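Local structure of transcription initiation factor TFIID subunit 5 (Encephalitozoon cuniculi, 2J4B) at residues A[76-81]-A[88-93]; A[27-32]-A[104-109]; A[44-47]-A[53-56]; A[35-40]-A[119-124]. The protein is a component of the TFIID and SAGA transcription complexes and probably helps mediate regulation of RNA polymerase transcription. One frame throughout, in Å; residues are numbered along the deposited sequence.

Contact 1 (A[76-81]-A[88-93])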
loop_
_atom_site.group_PDB
_atom_site.type_symbol
_atom_site.label_atom_id
_atom_site.label_comp_id
_atom_site.label_asym_id
_atom_site.label_seq_id
_atom_site.Cartn_x
_atom_site.Cartn_y
_atom_site.Cartn_z
ATOM N N GLU A 76 -2.263 14.137 4.091
ATOM C CA GLU A 76 -1.890 15.252 3.217
ATOM C C GLU A 76 -0.926 16.253 3.877
ATOM O O GLU A 76 -0.019 16.755 3.219
ATOM C CB GLU A 76 -3.159 15.973 2.748
ATOM C CG GLU A 76 -2.945 17.381 2.228
ATOM C CD GLU A 76 -4.234 18.175 2.190
ATOM O OE1 GLU A 76 -5.175 17.747 1.480
ATOM O OE2 GLU A 76 -4.301 19.226 2.867
ATOM N N SER A 77 -1.122 16.531 5.168
ATOM C CA SER A 77 -0.319 17.522 5.891
ATOM C C SER A 77 0.962 16.949 6.480
ATOM O O SER A 77 1.709 17.668 7.130
ATOM C CB SER A 77 -1.141 18.166 7.029
ATOM O OG SER A 77 -1.083 17.399 8.238
ATOM N N ILE A 78 1.211 15.660 6.264
ATOM C CA ILE A 78 2.407 14.995 6.777
ATOM C C ILE A 78 3.499 14.904 5.709
ATOM O O ILE A 78 3.442 14.016 4.861
ATOM C CB ILE A 78 2.061 13.570 7.227
ATOM C CG1 ILE A 78 1.049 13.612 8.367
ATOM C CG2 ILE A 78 3.313 12.799 7.671
ATOM C CD1 ILE A 78 0.558 12.248 8.752
ATOM N N TYR A 79 4.481 15.813 5.761
ATOM C CA TYR A 79 5.552 15.889 4.751
ATOM C C TYR A 79 6.909 15.385 5.241
ATOM O O TYR A 79 7.696 14.876 4.455
ATOM C CB TYR A 79 5.760 17.338 4.265
ATOM C CG TYR A 79 4.489 18.061 3.924
ATOM C CD1 TYR A 79 3.717 17.670 2.836
ATOM C CD2 TYR A 79 4.050 19.134 4.691
ATOM C CE1 TYR A 79 2.547 18.324 2.520
ATOM C CE2 TYR A 79 2.871 19.794 4.377
ATOM C CZ TYR A 79 2.126 19.376 3.294
ATOM O OH TYR A 79 0.960 20.022 2.977
ATOM N N THR A 80 7.200 15.561 6.524
ATOM C CA THR A 80 8.525 15.249 7.037
ATOM C C THR A 80 8.494 14.110 8.032
ATOM O O THR A 80 7.425 13.664 8.450
ATOM C CB THR A 80 9.157 16.471 7.705
ATOM O OG1 THR A 80 8.432 16.787 8.903
ATOM C CG2 THR A 80 9.144 17.661 6.747
ATOM N N VAL A 81 9.681 13.639 8.392
ATOM C CA VAL A 81 9.841 12.589 9.382
ATOM C C VAL A 81 9.324 13.027 10.741
ATOM O O VAL A 81 8.729 12.225 11.458
ATOM C CB VAL A 81 11.334 12.159 9.516
ATOM C CG1 VAL A 81 11.600 11.470 10.863
ATOM C CG2 VAL A 81 11.707 11.249 8.371
ATOM N N ASN A 88 -0.048 10.723 15.731
ATOM C CA ASN A 88 -0.126 9.327 16.146
ATOM C C ASN A 88 -0.877 8.456 15.166
ATOM O O ASN A 88 -0.638 7.248 15.095
ATOM C CB ASN A 88 -0.734 9.198 17.544
ATOM C CG ASN A 88 0.303 9.336 18.642
ATOM O OD1 ASN A 88 -0.012 9.750 19.759
ATOM N ND2 ASN A 88 1.554 9.001 18.326
ATOM N N PHE A 89 -1.785 9.051 14.402
ATOM C CA PHE A 89 -2.430 8.288 13.353
ATOM C C PHE A 89 -1.370 7.907 12.297
ATOM O O PHE A 89 -1.446 6.840 11.717
ATOM C CB PHE A 89 -3.612 9.041 12.744
ATOM C CG PHE A 89 -3.208 10.112 11.788
ATOM C CD1 PHE A 89 -2.912 9.808 10.465
ATOM C CD2 PHE A 89 -3.103 11.426 12.214
ATOM C CE1 PHE A 89 -2.517 10.802 9.592
ATOM C CE2 PHE A 89 -2.711 12.428 11.345
ATOM C CZ PHE A 89 -2.418 12.122 10.036
ATOM N N ALA A 90 -0.373 8.763 12.075
ATOM C CA ALA A 90 0.712 8.458 11.128
ATOM C C ALA A 90 1.745 7.491 11.715
ATOM O O ALA A 90 2.237 6.605 11.010
ATOM C CB ALA A 90 1.394 9.722 10.662
ATOM N N TYR A 91 2.074 7.678 12.995
ATOM C CA TYR A 91 3.038 6.829 13.686
ATOM C C TYR A 91 2.492 5.434 13.844
ATOM O O TYR A 91 3.175 4.456 13.560
ATOM C CB TYR A 91 3.361 7.403 15.070
ATOM C CG TYR A 91 4.470 6.686 15.813
ATOM C CD1 TYR A 91 5.801 6.955 15.541
ATOM C CD2 TYR A 91 4.180 5.756 16.798
ATOM C CE1 TYR A 91 6.817 6.300 16.223
ATOM C CE2 TYR A 91 5.190 5.099 17.495
ATOM C CZ TYR A 91 6.498 5.373 17.205
ATOM O OH TYR A 91 7.486 4.714 17.901
ATOM N N THR A 92 1.252 5.348 14.305
ATOM C CA THR A 92 0.596 4.060 14.493
ATOM C C THR A 92 0.530 3.301 13.183
ATOM O O THR A 92 0.781 2.104 13.143
ATOM C CB THR A 92 -0.809 4.225 15.045
ATOM O OG1 THR A 92 -0.725 4.669 16.396
ATOM C CG2 THR A 92 -1.554 2.904 15.007
ATOM N N PHE A 93 0.216 4.005 12.104
ATOM C CA PHE A 93 0.127 3.360 10.817
ATOM C C PHE A 93 1.494 2.797 10.377
ATOM O O PHE A 93 1.579 1.717 9.797
ATOM C CB PHE A 93 -0.427 4.317 9.765
ATOM C CG PHE A 93 -0.830 3.621 8.502
ATOM C CD1 PHE A 93 0.124 3.154 7.627
ATOM C CD2 PHE A 93 -2.167 3.385 8.221
ATOM C CE1 PHE A 93 -0.236 2.476 6.489
ATOM C CE2 PHE A 93 -2.536 2.719 7.071
ATOM C CZ PHE A 93 -1.567 2.265 6.205
#

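Contact 2 (A[27-32]-A[104-109])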
loop_
_atom_site.group_PDB
_atom_site.type_symbol
_atom_site.label_atom_id
_atom_site.label_comp_id
_atom_site.label_asym_id
_atom_site.label_seq_id
_atom_site.Cartn_x
_atom_site.Cartn_y
_atom_site.Cartn_z
ATOM N N LYS A 27 -11.086 -8.763 -7.777
ATOM C CA LYS A 27 -10.761 -7.339 -7.624
ATOM C C LYS A 27 -11.144 -6.793 -6.239
ATOM O O LYS A 27 -10.473 -5.927 -5.693
ATOM C CB LYS A 27 -11.463 -6.526 -8.708
ATOM C CG LYS A 27 -10.800 -5.212 -9.016
ATOM C CD LYS A 27 -11.584 -4.450 -10.053
ATOM C CE LYS A 27 -11.510 -5.105 -11.402
ATOM N NZ LYS A 27 -12.691 -4.739 -12.234
ATOM N N ASN A 28 -12.246 -7.314 -5.714
ATOM C CA ASN A 28 -12.793 -6.974 -4.406
ATOM C C ASN A 28 -11.784 -7.228 -3.295
ATOM O O ASN A 28 -11.606 -6.409 -2.391
ATOM C CB ASN A 28 -13.997 -7.893 -4.172
ATOM C CG ASN A 28 -15.101 -7.254 -3.375
ATOM O OD1 ASN A 28 -15.856 -7.960 -2.699
ATOM N ND2 ASN A 28 -15.242 -5.943 -3.472
ATOM N N ASP A 29 -11.144 -8.390 -3.349
ATOM C CA ASP A 29 -10.180 -8.774 -2.342
ATOM C C ASP A 29 -8.809 -8.167 -2.586
ATOM O O ASP A 29 -7.993 -8.145 -1.688
ATOM C CB ASP A 29 -10.015 -10.293 -2.308
ATOM C CG ASP A 29 -11.144 -10.980 -1.630
ATOM O OD1 ASP A 29 -11.985 -10.284 -0.996
ATOM O OD2 ASP A 29 -11.186 -12.226 -1.747
ATOM N N LEU A 30 -8.553 -7.710 -3.805
ATOM C CA LEU A 30 -7.258 -7.165 -4.164
ATOM C C LEU A 30 -7.172 -5.642 -4.018
ATOM O O LEU A 30 -6.121 -5.124 -3.718
ATOM C CB LEU A 30 -6.879 -7.588 -5.591
ATOM C CG LEU A 30 -6.638 -9.104 -5.742
ATOM C CD1 LEU A 30 -6.553 -9.543 -7.207
ATOM C CD2 LEU A 30 -5.404 -9.559 -4.974
ATOM N N LEU A 31 -8.269 -4.919 -4.211
ATOM C CA LEU A 31 -8.186 -3.456 -4.197
ATOM C C LEU A 31 -7.771 -2.881 -2.828
ATOM O O LEU A 31 -7.017 -1.914 -2.769
ATOM C CB LEU A 31 -9.477 -2.816 -4.715
ATOM C CG LEU A 31 -9.517 -2.721 -6.253
ATOM C CD1 LEU A 31 -10.929 -2.384 -6.788
ATOM C CD2 LEU A 31 -8.485 -1.721 -6.808
ATOM N N PRO A 32 -8.256 -3.481 -1.725
ATOM C CA PRO A 32 -7.875 -2.984 -0.394
ATOM C C PRO A 32 -6.367 -2.953 -0.180
ATOM O O PRO A 32 -5.880 -2.197 0.661
ATOM C CB PRO A 32 -8.532 -3.978 0.565
ATOM C CG PRO A 32 -9.685 -4.547 -0.216
ATOM C CD PRO A 32 -9.198 -4.610 -1.645
ATOM N N ARG A 104 -8.729 -17.485 -0.743
ATOM C CA ARG A 104 -7.534 -18.271 -1.022
ATOM C C ARG A 104 -7.027 -18.091 -2.449
ATOM O O ARG A 104 -5.824 -18.099 -2.679
ATOM C CB ARG A 104 -7.791 -19.766 -0.787
ATOM C CG ARG A 104 -6.508 -20.575 -0.506
ATOM C CD ARG A 104 -6.427 -21.947 -1.239
ATOM N NE ARG A 104 -7.711 -22.633 -1.362
ATOM C CZ ARG A 104 -7.862 -23.877 -1.822
ATOM N NH1 ARG A 104 -6.803 -24.593 -2.203
ATOM N NH2 ARG A 104 -9.080 -24.412 -1.903
ATOM N N TYR A 105 -7.934 -17.934 -3.407
ATOM C CA TYR A 105 -7.530 -17.787 -4.802
ATOM C C TYR A 105 -6.891 -16.410 -5.115
ATOM O O TYR A 105 -5.817 -16.343 -5.692
ATOM C CB TYR A 105 -8.719 -18.041 -5.718
ATOM C CG TYR A 105 -9.332 -19.402 -5.532
ATOM C CD1 TYR A 105 -8.580 -20.550 -5.724
ATOM C CD2 TYR A 105 -10.665 -19.545 -5.148
ATOM C CE1 TYR A 105 -9.130 -21.798 -5.539
ATOM C CE2 TYR A 105 -11.224 -20.795 -4.972
ATOM C CZ TYR A 105 -10.446 -21.916 -5.165
ATOM O OH TYR A 105 -10.981 -23.180 -4.988
ATOM N N ALA A 106 -7.569 -15.324 -4.750
ATOM C CA ALA A 106 -7.023 -13.969 -4.893
ATOM C C ALA A 106 -5.638 -13.869 -4.263
ATOM O O ALA A 106 -4.697 -13.321 -4.866
ATOM C CB ALA A 106 -7.959 -12.948 -4.253
ATOM N N PHE A 107 -5.522 -14.389 -3.044
ATOM C CA PHE A 107 -4.234 -14.465 -2.380
ATOM C C PHE A 107 -3.208 -15.166 -3.278
ATOM O O PHE A 107 -2.142 -14.621 -3.554
ATOM C CB PHE A 107 -4.360 -15.215 -1.046
ATOM C CG PHE A 107 -3.088 -15.267 -0.248
ATOM C CD1 PHE A 107 -2.549 -14.110 0.306
ATOM C CD2 PHE A 107 -2.442 -16.476 -0.027
ATOM C CE1 PHE A 107 -1.391 -14.162 1.071
ATOM C CE2 PHE A 107 -1.292 -16.540 0.723
ATOM C CZ PHE A 107 -0.756 -15.388 1.269
ATOM N N ASP A 108 -3.526 -16.373 -3.728
ATOM C CA ASP A 108 -2.574 -17.143 -4.520
ATOM C C ASP A 108 -2.183 -16.405 -5.819
ATOM O O ASP A 108 -0.995 -16.250 -6.136
ATOM C CB ASP A 108 -3.106 -18.542 -4.797
ATOM C CG ASP A 108 -2.002 -19.517 -5.129
ATOM O OD1 ASP A 108 -1.277 -19.286 -6.117
ATOM O OD2 ASP A 108 -1.827 -20.511 -4.397
ATOM N N LEU A 109 -3.166 -15.915 -6.556
ATOM C CA LEU A 109 -2.867 -15.094 -7.721
ATOM C C LEU A 109 -1.938 -13.937 -7.347
ATOM O O LEU A 109 -0.968 -13.663 -8.067
ATOM C CB LEU A 109 -4.159 -14.586 -8.378
ATOM C CG LEU A 109 -4.908 -15.699 -9.127
ATOM C CD1 LEU A 109 -6.359 -15.312 -9.409
ATOM C CD2 LEU A 109 -4.182 -16.097 -10.428
#

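Contact 3 (A[44-47]-A[53-56])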
loop_
_atom_site.group_PDB
_atom_site.type_symbol
_atom_site.label_atom_id
_atom_site.label_comp_id
_atom_site.label_asym_id
_atom_site.label_seq_id
_atom_site.Cartn_x
_atom_site.Cartn_y
_atom_site.Cartn_z
ATOM N N ASP A 44 7.733 6.022 3.153
ATOM C CA ASP A 44 9.092 5.579 2.840
ATOM C C ASP A 44 9.896 6.621 2.031
ATOM O O ASP A 44 11.105 6.781 2.242
ATOM C CB ASP A 44 9.065 4.234 2.142
ATOM C CG ASP A 44 9.087 3.079 3.117
ATOM O OD1 ASP A 44 9.669 3.262 4.206
ATOM O OD2 ASP A 44 8.534 1.982 2.819
ATOM N N LEU A 45 9.225 7.341 1.134
ATOM C CA LEU A 45 9.847 8.448 0.412
ATOM C C LEU A 45 10.207 9.608 1.345
ATOM O O LEU A 45 11.234 10.296 1.153
ATOM C CB LEU A 45 8.933 8.940 -0.717
ATOM C CG LEU A 45 8.744 7.966 -1.894
ATOM C CD1 LEU A 45 7.566 8.446 -2.788
ATOM C CD2 LEU A 45 10.032 7.744 -2.714
ATOM N N ILE A 46 9.359 9.825 2.345
ATOM C CA ILE A 46 9.598 10.840 3.373
ATOM C C ILE A 46 10.817 10.492 4.238
ATOM O O ILE A 46 11.667 11.341 4.521
ATOM C CB ILE A 46 8.368 11.007 4.274
ATOM C CG1 ILE A 46 7.258 11.764 3.531
ATOM C CG2 ILE A 46 8.718 11.746 5.546
ATOM C CD1 ILE A 46 5.929 11.751 4.280
ATOM N N GLN A 47 10.901 9.235 4.645
ATOM C CA GLN A 47 12.001 8.778 5.470
ATOM C C GLN A 47 13.326 8.885 4.731
ATOM O O GLN A 47 14.346 9.207 5.336
ATOM C CB GLN A 47 11.770 7.336 5.907
ATOM C CG GLN A 47 12.640 6.915 7.072
ATOM C CD GLN A 47 12.351 5.505 7.505
ATOM O OE1 GLN A 47 11.837 5.283 8.609
ATOM N NE2 GLN A 47 12.658 4.534 6.637
ATOM N N GLU A 53 9.253 14.135 -4.150
ATOM C CA GLU A 53 8.800 12.938 -4.809
ATOM C C GLU A 53 7.594 12.383 -4.076
ATOM O O GLU A 53 6.656 11.885 -4.709
ATOM C CB GLU A 53 9.914 11.890 -4.860
ATOM C CG GLU A 53 11.101 12.278 -5.744
ATOM C CD GLU A 53 11.977 11.079 -6.087
ATOM O OE1 GLU A 53 11.566 9.947 -5.742
ATOM O OE2 GLU A 53 13.063 11.258 -6.704
ATOM N N ALA A 54 7.630 12.482 -2.745
ATOM C CA ALA A 54 6.561 11.961 -1.897
ATOM C C ALA A 54 5.250 12.674 -2.161
ATOM O O ALA A 54 4.217 12.031 -2.301
ATOM C CB ALA A 54 6.938 12.070 -0.425
ATOM N N LYS A 55 5.294 13.998 -2.258
ATOM C CA LYS A 55 4.082 14.786 -2.485
ATOM C C LYS A 55 3.486 14.545 -3.868
ATOM O O LYS A 55 2.267 14.515 -4.019
ATOM C CB LYS A 55 4.355 16.272 -2.279
ATOM C CG LYS A 55 4.771 16.632 -0.851
ATOM C CD LYS A 55 4.845 18.140 -0.649
ATOM C CE LYS A 55 5.933 18.776 -1.461
ATOM N NZ LYS A 55 5.541 20.177 -1.810
ATOM N N GLU A 56 4.344 14.364 -4.874
ATOM C CA GLU A 56 3.879 14.035 -6.226
ATOM C C GLU A 56 3.170 12.675 -6.280
ATOM O O GLU A 56 2.150 12.526 -6.953
ATOM C CB GLU A 56 5.042 14.023 -7.222
ATOM C CG GLU A 56 5.915 15.255 -7.201
ATOM C CD GLU A 56 6.621 15.501 -8.527
ATOM O OE1 GLU A 56 6.524 14.623 -9.427
ATOM O OE2 GLU A 56 7.248 16.585 -8.672
#

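Contact 4 (A[35-40]-A[119-124])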
loop_
_atom_site.group_PDB
_atom_site.type_symbol
_atom_site.label_atom_id
_atom_site.label_comp_id
_atom_site.label_asym_id
_atom_site.label_seq_id
_atom_site.Cartn_x
_atom_site.Cartn_y
_atom_site.Cartn_z
ATOM N N TYR A 35 -4.231 0.613 -0.651
ATOM C CA TYR A 35 -4.266 1.741 0.288
ATOM C C TYR A 35 -3.111 1.742 1.283
ATOM O O TYR A 35 -2.388 2.745 1.379
ATOM C CB TYR A 35 -5.586 1.820 1.067
ATOM C CG TYR A 35 -5.562 2.912 2.136
ATOM C CD1 TYR A 35 -5.403 4.245 1.787
ATOM C CD2 TYR A 35 -5.674 2.607 3.473
ATOM C CE1 TYR A 35 -5.387 5.225 2.730
ATOM C CE2 TYR A 35 -5.663 3.588 4.436
ATOM C CZ TYR A 35 -5.525 4.901 4.065
ATOM O OH TYR A 35 -5.498 5.904 5.027
ATOM N N PRO A 36 -2.956 0.645 2.055
ATOM C CA PRO A 36 -1.797 0.534 2.950
ATOM C C PRO A 36 -0.467 0.553 2.205
ATOM O O PRO A 36 0.475 1.159 2.673
ATOM C CB PRO A 36 -2.018 -0.806 3.661
ATOM C CG PRO A 36 -2.985 -1.545 2.811
ATOM C CD PRO A 36 -3.837 -0.528 2.164
ATOM N N LEU A 37 -0.391 -0.082 1.048
ATOM C CA LEU A 37 0.825 -0.018 0.254
ATOM C C LEU A 37 1.160 1.430 -0.140
ATOM O O LEU A 37 2.314 1.858 -0.062
ATOM C CB LEU A 37 0.661 -0.855 -1.006
ATOM C CG LEU A 37 1.842 -0.835 -1.981
ATOM C CD1 LEU A 37 3.220 -1.006 -1.277
ATOM C CD2 LEU A 37 1.606 -1.926 -3.062
ATOM N N PHE A 38 0.130 2.157 -0.572
ATOM C CA PHE A 38 0.222 3.567 -0.945
ATOM C C PHE A 38 0.788 4.465 0.158
ATOM O O PHE A 38 1.725 5.217 -0.058
ATOM C CB PHE A 38 -1.171 4.059 -1.331
ATOM C CG PHE A 38 -1.289 5.541 -1.484
ATOM C CD1 PHE A 38 -0.840 6.172 -2.631
ATOM C CD2 PHE A 38 -1.912 6.302 -0.507
ATOM C CE1 PHE A 38 -0.994 7.551 -2.792
ATOM C CE2 PHE A 38 -2.085 7.680 -0.660
ATOM C CZ PHE A 38 -1.623 8.299 -1.801
ATOM N N ILE A 39 0.197 4.383 1.337
ATOM C CA ILE A 39 0.664 5.166 2.475
ATOM C C ILE A 39 2.094 4.772 2.761
ATOM O O ILE A 39 2.956 5.621 2.973
ATOM C CB ILE A 39 -0.211 4.917 3.728
ATOM C CG1 ILE A 39 -1.620 5.491 3.509
ATOM C CG2 ILE A 39 0.425 5.534 4.976
ATOM C CD1 ILE A 39 -1.641 6.970 3.157
ATOM N N HIS A 40 2.355 3.470 2.738
ATOM C CA HIS A 40 3.676 2.976 3.085
ATOM C C HIS A 40 4.753 3.492 2.139
ATOM O O HIS A 40 5.870 3.765 2.569
ATOM C CB HIS A 40 3.697 1.448 3.164
ATOM C CG HIS A 40 3.367 0.921 4.519
ATOM N ND1 HIS A 40 4.122 1.214 5.632
ATOM C CD2 HIS A 40 2.359 0.126 4.946
ATOM C CE1 HIS A 40 3.599 0.617 6.686
ATOM N NE2 HIS A 40 2.525 -0.049 6.296
ATOM N N LEU A 119 8.712 -8.389 -7.263
ATOM C CA LEU A 119 8.312 -7.127 -6.651
ATOM C C LEU A 119 8.703 -7.193 -5.180
ATOM O O LEU A 119 7.868 -7.190 -4.279
ATOM C CB LEU A 119 6.811 -6.869 -6.833
ATOM C CG LEU A 119 6.310 -6.647 -8.265
ATOM C CD1 LEU A 119 4.882 -6.198 -8.229
ATOM C CD2 LEU A 119 7.180 -5.625 -9.030
ATOM N N THR A 120 10.013 -7.243 -4.976
ATOM C CA THR A 120 10.641 -7.543 -3.702
ATOM C C THR A 120 10.244 -6.554 -2.592
ATOM O O THR A 120 10.165 -6.903 -1.403
ATOM C CB THR A 120 12.172 -7.559 -3.905
ATOM O OG1 THR A 120 12.832 -8.060 -2.741
ATOM C CG2 THR A 120 12.652 -6.166 -4.176
ATOM N N TYR A 121 9.963 -5.319 -2.976
ATOM C CA TYR A 121 9.582 -4.302 -2.004
ATOM C C TYR A 121 8.153 -4.523 -1.503
ATOM O O TYR A 121 7.872 -4.313 -0.324
ATOM C CB TYR A 121 9.723 -2.907 -2.599
ATOM C CG TYR A 121 9.112 -1.847 -1.726
ATOM C CD1 TYR A 121 9.850 -1.256 -0.714
ATOM C CD2 TYR A 121 7.781 -1.466 -1.887
ATOM C CE1 TYR A 121 9.301 -0.299 0.097
ATOM C CE2 TYR A 121 7.214 -0.514 -1.065
ATOM C CZ TYR A 121 7.982 0.065 -0.074
ATOM O OH TYR A 121 7.446 1.013 0.751
ATOM N N ILE A 122 7.246 -4.929 -2.396
ATOM C CA ILE A 122 5.840 -5.111 -2.019
ATOM C C ILE A 122 5.687 -6.319 -1.104
ATOM O O ILE A 122 4.877 -6.293 -0.189
ATOM C CB ILE A 122 4.909 -5.280 -3.236
ATOM C CG1 ILE A 122 4.903 -4.018 -4.105
ATOM C CG2 ILE A 122 3.478 -5.601 -2.775
ATOM C CD1 ILE A 122 3.920 -4.074 -5.288
ATOM N N LEU A 123 6.474 -7.370 -1.359
ATOM C CA LEU A 123 6.486 -8.584 -0.519
ATOM C C LEU A 123 7.025 -8.283 0.866
ATOM O O LEU A 123 6.609 -8.880 1.837
ATOM C CB LEU A 123 7.369 -9.684 -1.138
ATOM C CG LEU A 123 6.950 -10.302 -2.470
ATOM C CD1 LEU A 123 8.119 -11.024 -3.148
ATOM C CD2 LEU A 123 5.798 -11.235 -2.281
ATOM N N LYS A 124 7.985 -7.365 0.946
ATOM C CA LYS A 124 8.525 -6.958 2.230
ATOM C C LYS A 124 7.417 -6.311 3.008
ATOM O O LYS A 124 7.170 -6.664 4.158
ATOM C CB LYS A 124 9.683 -5.991 2.052
ATOM C CG LYS A 124 10.403 -5.610 3.344
ATOM C CD LYS A 124 11.498 -4.575 3.064
ATOM C CE LYS A 124 10.939 -3.244 2.483
ATOM N NZ LYS A 124 12.071 -2.312 2.115
#

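Contact 1 (A[76-81]-A[88-93])
Ile78 sets CG1 beside its backbone N and opposite the carbonyl carbon (chi1 -62°), and CD1 continues in extended fashion (chi2 174°) until it meets Phe89 and Ala90. Phe89 has CG between the backbone N and the carbonyl carbon (chi1 77°), which brings the far end of the ring towards Ile78 from the opposite direction. One methyl therefore does nearly all the touching: Ile78 CD1 is 3.2 Å from Phe89 CZ and 3.3 Å from Ala90 CB. It approaches the ring obliquely, near CE1 and CZ, while Ala90 CB lies over one face towards the rim. Residues 76-81 lie mostly in the loop that leads into helix 81-86 of the largely helical NTD2 domain of TAF5, and the contact plugs that loop onto the first turn or so of helix 88-95. The CA atoms of Ile78 and Ala90 stay 8.0 Å apart, so the isoleucine spans the gap with its longer branch. Around it, Ile78 also touches His83 and Ile84 of helix 81-86, the Phe89 ring meets Phe75 edge-to-face, and Ala90 rests on Phe43 of helix 34-47.

Contact 2 (A[27-32]-A[104-109])
A helix-helix junction of the NTD2 domain joins the C-terminal part of helix 24-30 to the first turns of helix 104-116, segments distant in sequence but meeting at Asp29, Leu30 and Ala106. The two backbones come close, with the CA atoms of Asp29 and Ala106 6.6 Å apart, consistent with an alanine at the point of closest approach. Its methyl touches the stem of the aspartate, Asp29 CB to Ala106 CB at 3.9 Å, and Asp29 OD2 passes the same methyl at 4.1 Å. With CG beside the backbone N (chi1 -76°), the Asp29 carboxylate reaches past Ala106 to the residue just ahead of the other helix, where OD2 accepts a hydrogen bond from the backbone N of Gly103. The amino-terminal end of helix 104-116 would probably favour a negative charge there. Leu30 turns one branch to the other flank: its CD2 lies 3.8 Å from Ala106 O and 4.3 Å from Ala106 CB, a purely van der Waals meeting. Leu30 also packs on Trp18 and Ile19 of helix 8-21, and Leu109, one turn beyond Ala106, rests on Trp18 and Phe26. The whole is a close helix-helix packing at a small residue, with an acid bonded to the last residue of strand 98-103, in a mostly helical domain that also has a two-stranded parallel sheet.

Contact 3 (A[44-47]-A[53-56])
Helices 34-47 and 51-61 are separated by a connection of three residues, and their backbones come within 5.3 Å at the CA atoms of Leu45 and Ala54. The pair forms an alpha-alpha hairpin in the NTD2 domain, and this contact lies close to its turn. The small side chain of Ala54 probably allows this approach. Its methyl faces helix 34-47 and is touched by two neighbours in sequence: Leu45 CB stands 3.7 Å from Ala54 CB, and Ile46 CG1 comes to 4.0 Å from the same methyl. Ile46 makes its contact through the longer branch, placed beside the backbone N, and also packs against Val81 and Ile84 of helix 81-86. Leu45 also has its CG beside the backbone N (chi1 -69°), which carries the branched end with its two methyls along the backbone of the second helix instead of away from it. Leu45 CD1 reaches 3.8 Å from Ala54 CA and 4.0 Å from Glu53 O, while Met8 of helix 8-21 touches the same leucine. No hydrogen bond spans the two segments; the join is mainly apolar, with Leu45 CD1 near a backbone carbonyl. At the solvent side Glu53 crosses Leu45 at about a right angle, its chain extended beyond CG, and the carboxylate oxygen OE1 settles 4.0 Å from the second methyl of the leucine, CD2.

Contact 4 (A[35-40]-A[119-124])
Leu37 divides its two methyls between neighbours on the other helix, CD1 going to Tyr121 and CD2 to Ile122. Leu37 CD1 sits at the edge of the tyrosine ring, near its plane, 4.0 Å from Tyr121 CE2. Leu37 CD2 nestles among the branches of Ile122, 3.9 Å from Ile122 CD1, and the two side chains cross at about a right angle. Both Leu37 and Tyr121 hold CG anti to the backbone N (chi1 177° and 170°), and in the tyrosine this swings the ring across to helix 34-47, where OH passes 3.7 Å from His40 O. The hydroxyl has its hydrogen-bond partner one turn further along, at Asp44 OD2 of the same helix, which anchors the far end of the ring. The axes of segments 35-40 and 120-124 run 11.4 Å apart at their closest and cross at 108°, so the gap is bridged by side chains, with the tyrosine hydroxyl reaching as far as the backbone at His40. Leu15 of helix 8-21 touches both Leu37 and Ile122, while Leu114 of helix 104-116 also touches Ile122. The His40 ring leads away from this contact and stacks on His129. Near the middle of the NTD2 domain, the apolar contacts fill the crossing but hold no fixed orientation by themselves, and the tyrosine-aspartate bond probably fixes how the ring lies between the crossing helices.

The centre of contact 4 lies about 5 Å from the centre of the chain, those of contacts 1, 2 and 3 about 14 to 15 Å, yet all four bury mainly apolar groups. Contacts 3 and 4 share helix 34-47 and are tied by a polar bond. Contact 1 joins this group twice: Ile46 packs against the loop 76-81, and Phe93 lies on Ile39 and Pro36. Contact 2 touches none of the others, though its helices directly precede those of contact 4 in the chain. Alanine sits where backbones come together in contacts 2 and 3, while longer side chains bridge contacts 1 and 4. Contacts 3 and 1 are local closures; 2 and 4 join distant parts of the chain.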